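Multicopper oxidase (Aquifex aeolicus, PDB 6TTD) probably couples the one-electron oxidation of metal ions or organic substrates to the reduction of dioxygen to water, using four copper ions. Local coordinates at residues H118-R123 and F157-P162; H451-H456 and L507-L512. All blocks are in the same frame, centred on the assembly; numbering follows the deposited sequence.

Interaction 1 (H118-R123 and F157-P162). With CU (copper (II) ion), chain F; CU (copper (II) ion), chain E; CU (copper (II) ion), chain D.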
ATOM      1  N   HIS A 118      -2.900  -6.322  -9.594  1.00 11.48           N
ATOM      2  CA  HIS A 118      -2.584  -4.913  -9.802  1.00 10.21           C
ATOM      3  C   HIS A 118      -1.257  -4.576  -9.114  1.00 11.80           C
ATOM      4  O   HIS A 118      -0.989  -5.047  -7.994  1.00 15.64           O
ATOM      5  CB  HIS A 118      -3.740  -4.050  -9.247  1.00 10.95           C
ATOM      6  CG  HIS A 118      -3.405  -2.597  -9.038  1.00 12.38           C
ATOM      7  ND1 HIS A 118      -3.068  -1.749 -10.065  1.00 10.23           N
ATOM      8  CD2 HIS A 118      -3.403  -1.841  -7.912  1.00  9.70           C
ATOM      9  CE1 HIS A 118      -2.851  -0.538  -9.580  1.00  9.77           C
ATOM     10  NE2 HIS A 118      -3.042  -0.574  -8.274  1.00 12.67           N
ATOM     11  N   TRP A 119      -0.403  -3.797  -9.790  1.00  9.82           N
ATOM     12  CA  TRP A 119       0.887  -3.390  -9.247  1.00  7.97           C
ATOM     13  C   TRP A 119       0.635  -2.010  -8.655  1.00 14.49           C
ATOM     14  O   TRP A 119       0.709  -0.984  -9.330  1.00 14.77           O
ATOM     15  CB  TRP A 119       1.981  -3.377 -10.310  1.00  8.38           C
ATOM     16  CG  TRP A 119       1.742  -4.457 -11.330  1.00 11.77           C
ATOM     17  CD1 TRP A 119       1.235  -4.299 -12.602  1.00  9.93           C
ATOM     18  CD2 TRP A 119       1.942  -5.889 -11.154  1.00 12.30           C
ATOM     19  NE1 TRP A 119       1.122  -5.556 -13.229  1.00 14.04           N
ATOM     20  CE2 TRP A 119       1.546  -6.527 -12.356  1.00 13.61           C
ATOM     21  CE3 TRP A 119       2.433  -6.685 -10.105  1.00 13.19           C
ATOM     22  CZ2 TRP A 119       1.627  -7.898 -12.526  1.00 15.64           C
ATOM     23  CZ3 TRP A 119       2.523  -8.082 -10.301  1.00 15.66           C
ATOM     24  CH2 TRP A 119       2.126  -8.657 -11.487  1.00 15.36           C
ATOM     25  N   HIS A 120       0.284  -1.977  -7.388  1.00 11.70           N
ATOM     26  CA  HIS A 120      -0.173  -0.718  -6.796  1.00 11.28           C
ATOM     27  C   HIS A 120       1.018   0.255  -6.667  1.00 13.78           C
ATOM     28  O   HIS A 120       2.014  -0.046  -6.006  1.00 12.68           O
ATOM     29  CB  HIS A 120      -0.882  -1.005  -5.460  1.00 10.67           C
ATOM     30  CG  HIS A 120      -1.271   0.220  -4.681  1.00 14.28           C
ATOM     31  ND1 HIS A 120      -2.391   0.244  -3.868  1.00 13.89           N
ATOM     32  CD2 HIS A 120      -0.682   1.441  -4.543  1.00 13.10           C
ATOM     33  CE1 HIS A 120      -2.479   1.424  -3.263  1.00  9.90           C
ATOM     34  NE2 HIS A 120      -1.467   2.169  -3.661  1.00 10.17           N
ATOM     35  N   GLY A 121       0.919   1.421  -7.330  1.00 13.37           N
ATOM     36  CA  GLY A 121       1.970   2.430  -7.361  1.00 13.83           C
ATOM     37  C   GLY A 121       2.688   2.523  -8.695  1.00 15.77           C
ATOM     38  O   GLY A 121       3.329   3.531  -8.950  1.00 16.29           O
ATOM     39  N   PHE A 122       2.557   1.535  -9.584  1.00 15.65           N
ATOM     40  CA  PHE A 122       3.281   1.609 -10.844  1.00 15.81           C
ATOM     41  C   PHE A 122       2.668   2.653 -11.771  1.00 19.18           C
ATOM     42  O   PHE A 122       1.445   2.757 -11.909  1.00 18.61           O
ATOM     43  CB  PHE A 122       3.266   0.261 -11.584  1.00 13.09           C
ATOM     44  CG  PHE A 122       4.195  -0.748 -11.015  1.00 12.54           C
ATOM     45  CD1 PHE A 122       4.697  -0.604  -9.717  1.00 12.66           C
ATOM     46  CD2 PHE A 122       4.575  -1.861 -11.785  1.00 12.08           C
ATOM     47  CE1 PHE A 122       5.564  -1.576  -9.160  1.00 15.19           C
ATOM     48  CE2 PHE A 122       5.455  -2.832 -11.271  1.00 13.97           C
ATOM     49  CZ  PHE A 122       5.959  -2.681  -9.955  1.00 15.56           C
ATOM     50  N   ARG A 123       3.528   3.373 -12.478  1.00 13.70           N
ATOM     51  CA  ARG A 123       3.083   4.075 -13.669  1.00 13.75           C
ATOM     52  C   ARG A 123       3.073   3.058 -14.804  1.00 19.12           C
ATOM     53  O   ARG A 123       4.058   2.875 -15.515  1.00 26.62           O
ATOM     54  CB  ARG A 123       4.031   5.229 -13.958  1.00 12.95           C
ATOM     55  CG  ARG A 123       3.916   6.353 -12.931  1.00 14.63           C
ATOM     56  CD  ARG A 123       5.051   7.320 -13.173  1.00 21.02           C
ATOM     57  NE  ARG A 123       5.024   8.310 -12.120  1.00 27.37           N
ATOM     58  CZ  ARG A 123       4.485   9.515 -12.296  1.00 30.18           C
ATOM     59  NH1 ARG A 123       3.972   9.762 -13.505  1.00 29.41           N
ATOM     60  NH2 ARG A 123       4.462  10.442 -11.306  1.00 22.66           N
ATOM     61  N   PHE A 157       3.396  -2.426  -3.988  1.00 10.10           N
ATOM     62  CA  PHE A 157       2.402  -3.330  -3.386  1.00 15.28           C
ATOM     63  C   PHE A 157       1.697  -4.103  -4.500  1.00 15.37           C
ATOM     64  O   PHE A 157       1.114  -3.471  -5.401  1.00 12.08           O
ATOM     65  CB  PHE A 157       1.417  -2.434  -2.584  1.00 14.79           C
ATOM     66  CG  PHE A 157       0.274  -3.134  -1.832  1.00 10.78           C
ATOM     67  CD1 PHE A 157       0.266  -4.499  -1.522  1.00  9.33           C
ATOM     68  CD2 PHE A 157      -0.787  -2.321  -1.351  1.00 12.58           C
ATOM     69  CE1 PHE A 157      -0.812  -5.066  -0.815  1.00  9.40           C
ATOM     70  CE2 PHE A 157      -1.859  -2.869  -0.654  1.00 16.33           C
ATOM     71  CZ  PHE A 157      -1.865  -4.261  -0.377  1.00 12.69           C
ATOM     72  N   TYR A 158       1.710  -5.436  -4.467  1.00 10.82           N
ATOM     73  CA  TYR A 158       0.952  -6.156  -5.476  1.00 10.06           C
ATOM     74  C   TYR A 158      -0.201  -6.902  -4.817  1.00 10.63           C
ATOM     75  O   TYR A 158      -0.041  -7.514  -3.750  1.00 10.87           O
ATOM     76  CB  TYR A 158       1.870  -7.064  -6.313  1.00 14.62           C
ATOM     77  CG  TYR A 158       2.561  -8.249  -5.644  1.00 13.95           C
ATOM     78  CD1 TYR A 158       2.057  -9.563  -5.800  1.00 13.35           C
ATOM     79  CD2 TYR A 158       3.774  -8.076  -4.959  1.00 12.78           C
ATOM     80  CE1 TYR A 158       2.688 -10.676  -5.231  1.00 12.75           C
ATOM     81  CE2 TYR A 158       4.438  -9.163  -4.405  1.00 11.39           C
ATOM     82  CZ  TYR A 158       3.876 -10.470  -4.539  1.00 13.42           C
ATOM     83  OH  TYR A 158       4.520 -11.536  -4.000  1.00 12.18           O
ATOM     84  N   HIS A 159      -1.369  -6.841  -5.449  1.00  7.83           N
ATOM     85  CA  HIS A 159      -2.530  -7.464  -4.840  1.00  8.60           C
ATOM     86  C   HIS A 159      -3.622  -7.599  -5.903  1.00  9.72           C
ATOM     87  O   HIS A 159      -3.547  -6.942  -6.943  1.00 16.37           O
ATOM     88  CB  HIS A 159      -3.010  -6.652  -3.628  1.00  8.36           C
ATOM     89  CG  HIS A 159      -3.588  -5.312  -3.965  1.00  9.41           C
ATOM     90  ND1 HIS A 159      -4.813  -5.168  -4.588  1.00 12.38           N
ATOM     91  CD2 HIS A 159      -3.146  -4.049  -3.710  1.00 11.67           C
ATOM     92  CE1 HIS A 159      -5.089  -3.873  -4.737  1.00 11.25           C
ATOM     93  NE2 HIS A 159      -4.106  -3.175  -4.194  1.00 14.82           N
ATOM     94  N   PRO A 160      -4.650  -8.432  -5.663  1.00 10.76           N
ATOM     95  CA  PRO A 160      -5.696  -8.637  -6.683  1.00 12.21           C
ATOM     96  C   PRO A 160      -6.632  -7.430  -6.806  1.00 12.18           C
ATOM     97  O   PRO A 160      -6.733  -6.585  -5.908  1.00 12.18           O
ATOM     98  CB  PRO A 160      -6.479  -9.857  -6.170  1.00 12.11           C
ATOM     99  CG  PRO A 160      -6.275  -9.792  -4.657  1.00 17.16           C
ATOM    100  CD  PRO A 160      -4.857  -9.270  -4.468  1.00 14.43           C
ATOM    101  N   HIS A 161      -7.368  -7.387  -7.921  1.00 12.41           N
ATOM    102  CA  HIS A 161      -8.254  -6.247  -8.153  1.00 11.80           C
ATOM    103  C   HIS A 161      -9.565  -6.648  -8.842  1.00 14.48           C
ATOM    104  O   HIS A 161     -10.064  -5.868  -9.671  1.00 16.62           O
ATOM    105  CB  HIS A 161      -7.478  -5.211  -9.012  1.00 15.54           C
ATOM    106  CG  HIS A 161      -7.727  -3.784  -8.617  1.00 19.06           C
ATOM    107  ND1 HIS A 161      -8.953  -3.172  -8.768  1.00 21.49           N
ATOM    108  CD2 HIS A 161      -6.899  -2.846  -8.083  1.00 21.04           C
ATOM    109  CE1 HIS A 161      -8.875  -1.927  -8.311  1.00 20.78           C
ATOM    110  NE2 HIS A 161      -7.632  -1.692  -7.921  1.00 19.72           N
ATOM    111  N   PRO A 162     -10.150  -7.838  -8.599  1.00 12.46           N
ATOM    112  CA  PRO A 162     -11.426  -8.162  -9.278  1.00 14.72           C
ATOM    113  C   PRO A 162     -12.542  -7.252  -8.791  1.00 16.88           C
ATOM    114  O   PRO A 162     -12.597  -6.880  -7.617  1.00 18.72           O
ATOM    115  CB  PRO A 162     -11.711  -9.611  -8.863  1.00 13.40           C
ATOM    116  CG  PRO A 162     -11.134  -9.693  -7.469  1.00 11.17           C
ATOM    117  CD  PRO A 162      -9.780  -8.915  -7.649  1.00 10.92           C
TER
HETATM  118 CU    CU F 704      -3.823  -1.210  -3.684  1.00 14.57          CU
HETATM  119 CU    CU E 703      -3.525   1.043  -7.225  1.00 16.78          CU
HETATM  120 CU    CU D 702      -6.896   0.072  -7.348  1.00 15.34          CU
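His120 and His159, diagonally placed on two antiparallel strands, close on one copper ion, yet His120 coordinates through ND1 and His159 through NE2. His120 ND1 and His159 NE2 each lie 2.0 Å from that copper, and the two rings meet rim to rim without stacking. The different nitrogens leave His120 NE2 for Asp479, while His159 ND1 donates to Pro160 O at 2.7 Å, the acceptor lying close to the imidazole plane, which fixes the ring's rotation. His159 CG sits between the backbone N and carbonyl carbon (chi1 68°), swinging the ring over the sheet toward His118 and His120.

His118 and His161 run side by side toward two further coppers. The edge of His161 is directed at the face of His118, planes at 87°, with His161 CD2 3.6 Å from His118 CB. Histidine suits all four places because a ring nitrogen can take a metal; in His120, His159 and His118 the second nitrogen is also held by a hydrogen bond, that of His118 by Asp129 O. Phe157 lays its ring against His159, whose CD2 stands over the ring centre, giving the copper of His120 and His159 an apolar flank.

Backbone bonds set the register: His118 N gives to His159 O (2.8 Å), and His120 N to Phe157 O (2.6 Å). On the other face of the sheet Trp119 CE3 meets Tyr158 CB, while the Tyr158 hydroxyl reaches on to Pro93 O. A type II turn from Trp119 to Phe122 follows, with Gly121 at a positive phi (107°) that a side chain would strain.

Strand 117-120 is an outermost strand of its five-stranded sheet, with 154-160 between it and 176-181; Ile178 of that third strand touches Tyr158, and Val170 of helix 166-171 packs on His159.

Interaction 2 (H451-H456 and L507-L512). With CU (copper (II) ion), chain C; CU (copper (II) ion), chain E; CU (copper (II) ion), chain D; CU (copper (II) ion), chain F.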
ATOM      1  N   HIS A 451     -11.758   8.177   4.145  1.00 13.23           N
ATOM      2  CA  HIS A 451     -11.568   7.372   2.939  1.00 12.01           C
ATOM      3  C   HIS A 451     -10.135   7.575   2.467  1.00 13.88           C
ATOM      4  O   HIS A 451      -9.738   8.722   2.199  1.00 13.47           O
ATOM      5  CB  HIS A 451     -12.556   7.760   1.814  1.00 10.72           C
ATOM      6  CG  HIS A 451     -13.997   7.657   2.217  1.00 12.96           C
ATOM      7  ND1 HIS A 451     -14.681   6.464   2.200  1.00 14.23           N
ATOM      8  CD2 HIS A 451     -14.855   8.577   2.718  1.00 13.88           C
ATOM      9  CE1 HIS A 451     -15.909   6.654   2.653  1.00 15.60           C
ATOM     10  NE2 HIS A 451     -16.037   7.925   3.002  1.00 16.65           N
ATOM     11  N   PRO A 452      -9.330   6.511   2.362  1.00 15.03           N
ATOM     12  CA  PRO A 452      -7.986   6.678   1.791  1.00  9.06           C
ATOM     13  C   PRO A 452      -8.070   6.603   0.282  1.00 11.07           C
ATOM     14  O   PRO A 452      -8.278   5.502  -0.255  1.00 14.55           O
ATOM     15  CB  PRO A 452      -7.192   5.523   2.419  1.00 10.56           C
ATOM     16  CG  PRO A 452      -8.238   4.399   2.690  1.00 10.42           C
ATOM     17  CD  PRO A 452      -9.606   5.124   2.833  1.00 10.88           C
ATOM     18  N   MET A 453      -8.057   7.782  -0.390  1.00 13.19           N
ATOM     19  CA  MET A 453      -8.347   7.874  -1.826  1.00 12.59           C
ATOM     20  C   MET A 453      -7.066   7.677  -2.639  1.00 12.55           C
ATOM     21  O   MET A 453      -6.067   8.386  -2.441  1.00 13.97           O
ATOM     22  CB  MET A 453      -9.003   9.210  -2.216  1.00 10.90           C
ATOM     23  CG  MET A 453     -10.341   9.391  -1.538  1.00  9.26           C
ATOM     24  SD  MET A 453     -11.546   8.063  -1.870  1.00 15.38           S
ATOM     25  CE  MET A 453     -11.863   8.316  -3.623  1.00 13.61           C
ATOM     26  N   HIS A 454      -7.135   6.739  -3.593  1.00 12.69           N
ATOM     27  CA  HIS A 454      -6.003   6.260  -4.375  1.00 12.21           C
ATOM     28  C   HIS A 454      -6.329   6.480  -5.851  1.00 14.34           C
ATOM     29  O   HIS A 454      -7.492   6.311  -6.260  1.00 13.23           O
ATOM     30  CB  HIS A 454      -5.799   4.775  -4.029  1.00  9.90           C
ATOM     31  CG  HIS A 454      -4.860   4.064  -4.941  1.00 10.25           C
ATOM     32  ND1 HIS A 454      -3.566   4.505  -5.151  1.00 12.94           N
ATOM     33  CD2 HIS A 454      -5.019   2.933  -5.696  1.00  9.42           C
ATOM     34  CE1 HIS A 454      -2.968   3.667  -5.989  1.00 10.83           C
ATOM     35  NE2 HIS A 454      -3.836   2.723  -6.345  1.00 13.10           N
ATOM     36  N   ILE A 455      -5.336   6.882  -6.650  1.00 12.05           N
ATOM     37  CA  ILE A 455      -5.472   6.866  -8.108  1.00 14.32           C
ATOM     38  C   ILE A 455      -4.437   5.916  -8.676  1.00 16.43           C
ATOM     39  O   ILE A 455      -3.308   5.835  -8.174  1.00 15.42           O
ATOM     40  CB  ILE A 455      -5.337   8.255  -8.776  1.00 12.94           C
ATOM     41  CG1 ILE A 455      -3.935   8.870  -8.507  1.00 13.98           C
ATOM     42  CG2 ILE A 455      -6.451   9.197  -8.300  1.00 13.36           C
ATOM     43  CD1 ILE A 455      -3.677  10.255  -9.238  1.00 13.00           C
ATOM     44  N   HIS A 456      -4.845   5.163  -9.699  1.00 12.52           N
ATOM     45  CA  HIS A 456      -3.893   4.422 -10.507  1.00 13.32           C
ATOM     46  C   HIS A 456      -3.183   5.400 -11.462  1.00 15.59           C
ATOM     47  O   HIS A 456      -3.669   6.526 -11.717  1.00 13.39           O
ATOM     48  CB  HIS A 456      -4.614   3.337 -11.325  1.00 11.01           C
ATOM     49  CG  HIS A 456      -5.237   2.247 -10.500  1.00 15.65           C
ATOM     50  ND1 HIS A 456      -5.385   0.944 -10.973  1.00 15.51           N
ATOM     51  CD2 HIS A 456      -5.762   2.262  -9.249  1.00 11.92           C
ATOM     52  CE1 HIS A 456      -5.990   0.217 -10.038  1.00 16.86           C
ATOM     53  NE2 HIS A 456      -6.231   0.994  -8.987  1.00 16.50           N
ATOM     54  N   LEU A 507      -9.836   5.611 -10.105  1.00 11.60           N
ATOM     55  CA  LEU A 507      -9.736   6.462  -8.937  1.00 11.48           C
ATOM     56  C   LEU A 507     -10.694   5.857  -7.928  1.00 14.02           C
ATOM     57  O   LEU A 507     -11.863   5.636  -8.269  1.00 14.93           O
ATOM     58  CB  LEU A 507     -10.125   7.898  -9.289  1.00 13.01           C
ATOM     59  CG  LEU A 507     -10.181   8.885  -8.124  1.00 12.41           C
ATOM     60  CD1 LEU A 507     -10.017  10.313  -8.590  1.00 14.59           C
ATOM     61  CD2 LEU A 507     -11.487   8.752  -7.354  1.00 14.27           C
ATOM     62  N   HIS A 508     -10.220   5.511  -6.718  1.00 12.39           N
ATOM     63  CA  HIS A 508     -11.141   4.820  -5.821  1.00 11.34           C
ATOM     64  C   HIS A 508     -10.655   4.876  -4.379  1.00 11.76           C
ATOM     65  O   HIS A 508      -9.518   5.257  -4.078  1.00 13.06           O
ATOM     66  CB  HIS A 508     -11.321   3.345  -6.229  1.00 14.03           C
ATOM     67  CG  HIS A 508     -10.077   2.498  -6.075  1.00 12.72           C
ATOM     68  ND1 HIS A 508      -9.719   1.876  -4.881  1.00 11.49           N
ATOM     69  CD2 HIS A 508      -9.152   2.110  -6.991  1.00 13.60           C
ATOM     70  CE1 HIS A 508      -8.609   1.177  -5.077  1.00 11.54           C
ATOM     71  NE2 HIS A 508      -8.249   1.283  -6.345  1.00 12.75           N
ATOM     72  N   CYS A 509     -11.560   4.508  -3.489  1.00 13.23           N
ATOM     73  CA  CYS A 509     -11.229   4.376  -2.078  1.00 11.26           C
ATOM     74  C   CYS A 509     -10.467   3.074  -1.845  1.00 13.92           C
ATOM     75  O   CYS A 509     -10.767   2.030  -2.459  1.00 14.36           O
ATOM     76  CB  CYS A 509     -12.507   4.422  -1.229  1.00 10.30           C
ATOM     77  SG  CYS A 509     -12.160   4.291   0.485  1.00 13.19           S
ATOM     78  N   HIS A 510      -9.464   3.129  -0.957  1.00 11.02           N
ATOM     79  CA  HIS A 510      -8.708   1.920  -0.669  1.00 11.42           C
ATOM     80  C   HIS A 510      -9.148   1.229   0.615  1.00 11.15           C
ATOM     81  O   HIS A 510      -8.465   0.320   1.083  1.00 12.90           O
ATOM     82  CB  HIS A 510      -7.219   2.224  -0.633  1.00 10.06           C
ATOM     83  CG  HIS A 510      -6.384   1.062  -1.071  1.00 10.82           C
ATOM     84  ND1 HIS A 510      -6.191  -0.045  -0.273  1.00 10.67           N
ATOM     85  CD2 HIS A 510      -5.694   0.831  -2.221  1.00 11.59           C
ATOM     86  CE1 HIS A 510      -5.392  -0.899  -0.907  1.00 12.37           C
ATOM     87  NE2 HIS A 510      -5.069  -0.389  -2.078  1.00 11.34           N
ATOM     88  N   ILE A 511     -10.286   1.613   1.191  1.00 10.13           N
ATOM     89  CA  ILE A 511     -10.964   0.684   2.076  1.00  9.51           C
ATOM     90  C   ILE A 511     -11.585  -0.379   1.156  1.00 13.08           C
ATOM     91  O   ILE A 511     -12.451  -0.075   0.312  1.00 12.70           O
ATOM     92  CB  ILE A 511     -11.987   1.403   2.965  1.00 14.58           C
ATOM     93  CG1 ILE A 511     -11.208   2.341   3.948  1.00  9.91           C
ATOM     94  CG2 ILE A 511     -12.860   0.361   3.759  1.00 14.71           C
ATOM     95  CD1 ILE A 511     -12.086   3.338   4.657  1.00  7.41           C
ATOM     96  N   LEU A 512     -11.077  -1.616   1.246  1.00 12.50           N
ATOM     97  CA  LEU A 512     -11.395  -2.606   0.211  1.00 11.88           C
ATOM     98  C   LEU A 512     -12.905  -2.966   0.153  1.00 15.78           C
ATOM     99  O   LEU A 512     -13.437  -3.217  -0.940  1.00 15.51           O
ATOM    100  CB  LEU A 512     -10.542  -3.857   0.411  1.00 11.75           C
ATOM    101  CG  LEU A 512      -9.033  -3.637   0.324  1.00  9.88           C
ATOM    102  CD1 LEU A 512      -8.287  -5.018   0.376  1.00  8.73           C
ATOM    103  CD2 LEU A 512      -8.602  -2.830  -0.877  1.00  9.09           C
TER
HETATM  104 CU    CU C 701     -14.011   4.665   1.557  1.00 14.73          CU
HETATM  105 CU    CU E 703      -3.525   1.043  -7.225  1.00 16.78          CU
HETATM  106 CU    CU D 702      -6.896   0.072  -7.348  1.00 15.34          CU
HETATM  107 CU    CU F 704      -3.823  -1.210  -3.684  1.00 14.57          CU
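Cys509 and His451 share a copper across antiparallel strands of a cupredoxin domain, the arrangement of a type 1 site, and the His508-Cys509-His510 run links it to the trinuclear cluster. From Cys509, CB lies 3.8 Å from Met453 SD on the apolar face. SG is anti to the backbone N (chi1 -179°), which carries the sulfur to the copper at 2.2 Å; it also touches Pro452 CD and accepts a hydrogen bond from Ile511 N. The soft thiolate suits this copper, and that N-H probably tempers its charge. His451 meets SG at its ring edge and binds by ND1; His514 is the third protein ligand.

On the opposite face the paired His454 and His508 point the same way in an offset edge-to-face contact, His454 edge toward His508 face, planes at 85°. His456 and His508 converge on one copper through NE2, while His454 and His510 each serve another. On the face of Met453 and Cys509, Ile455 CG2 packs on Leu507 CG, apolar branches suited to this buried side. Pro452 cannot donate a backbone bond, but its O takes His510 N at 2.7 Å. Its ring is pressed hard on Ile511, with CD 3.4 Å from Ile511 CG1.

How the interactions relate
Interactions 1 and 2, which come from the first and last cupredoxin domains and have centres about 12 Å apart, each supply four of the eight histidines around the trinuclear copper cluster and the bound dioxygen. Every copper of the cluster takes ligands from both: His118 pairs with His454, His161 with His456 and His508, and His120 and His159 with His510. The two sets touch directly, His120 NE2 lying 3.1 Å from His454 CE1. Shared second-shell residues tie them further: Asp129 holds His118 and His456, and Asp479 holds His120 and His454. The type 1 copper belongs to interaction 2 alone, about 13 Å from the nearest atom of the His120 side chain, consistent with electrons passing through 508-510 toward dioxygen.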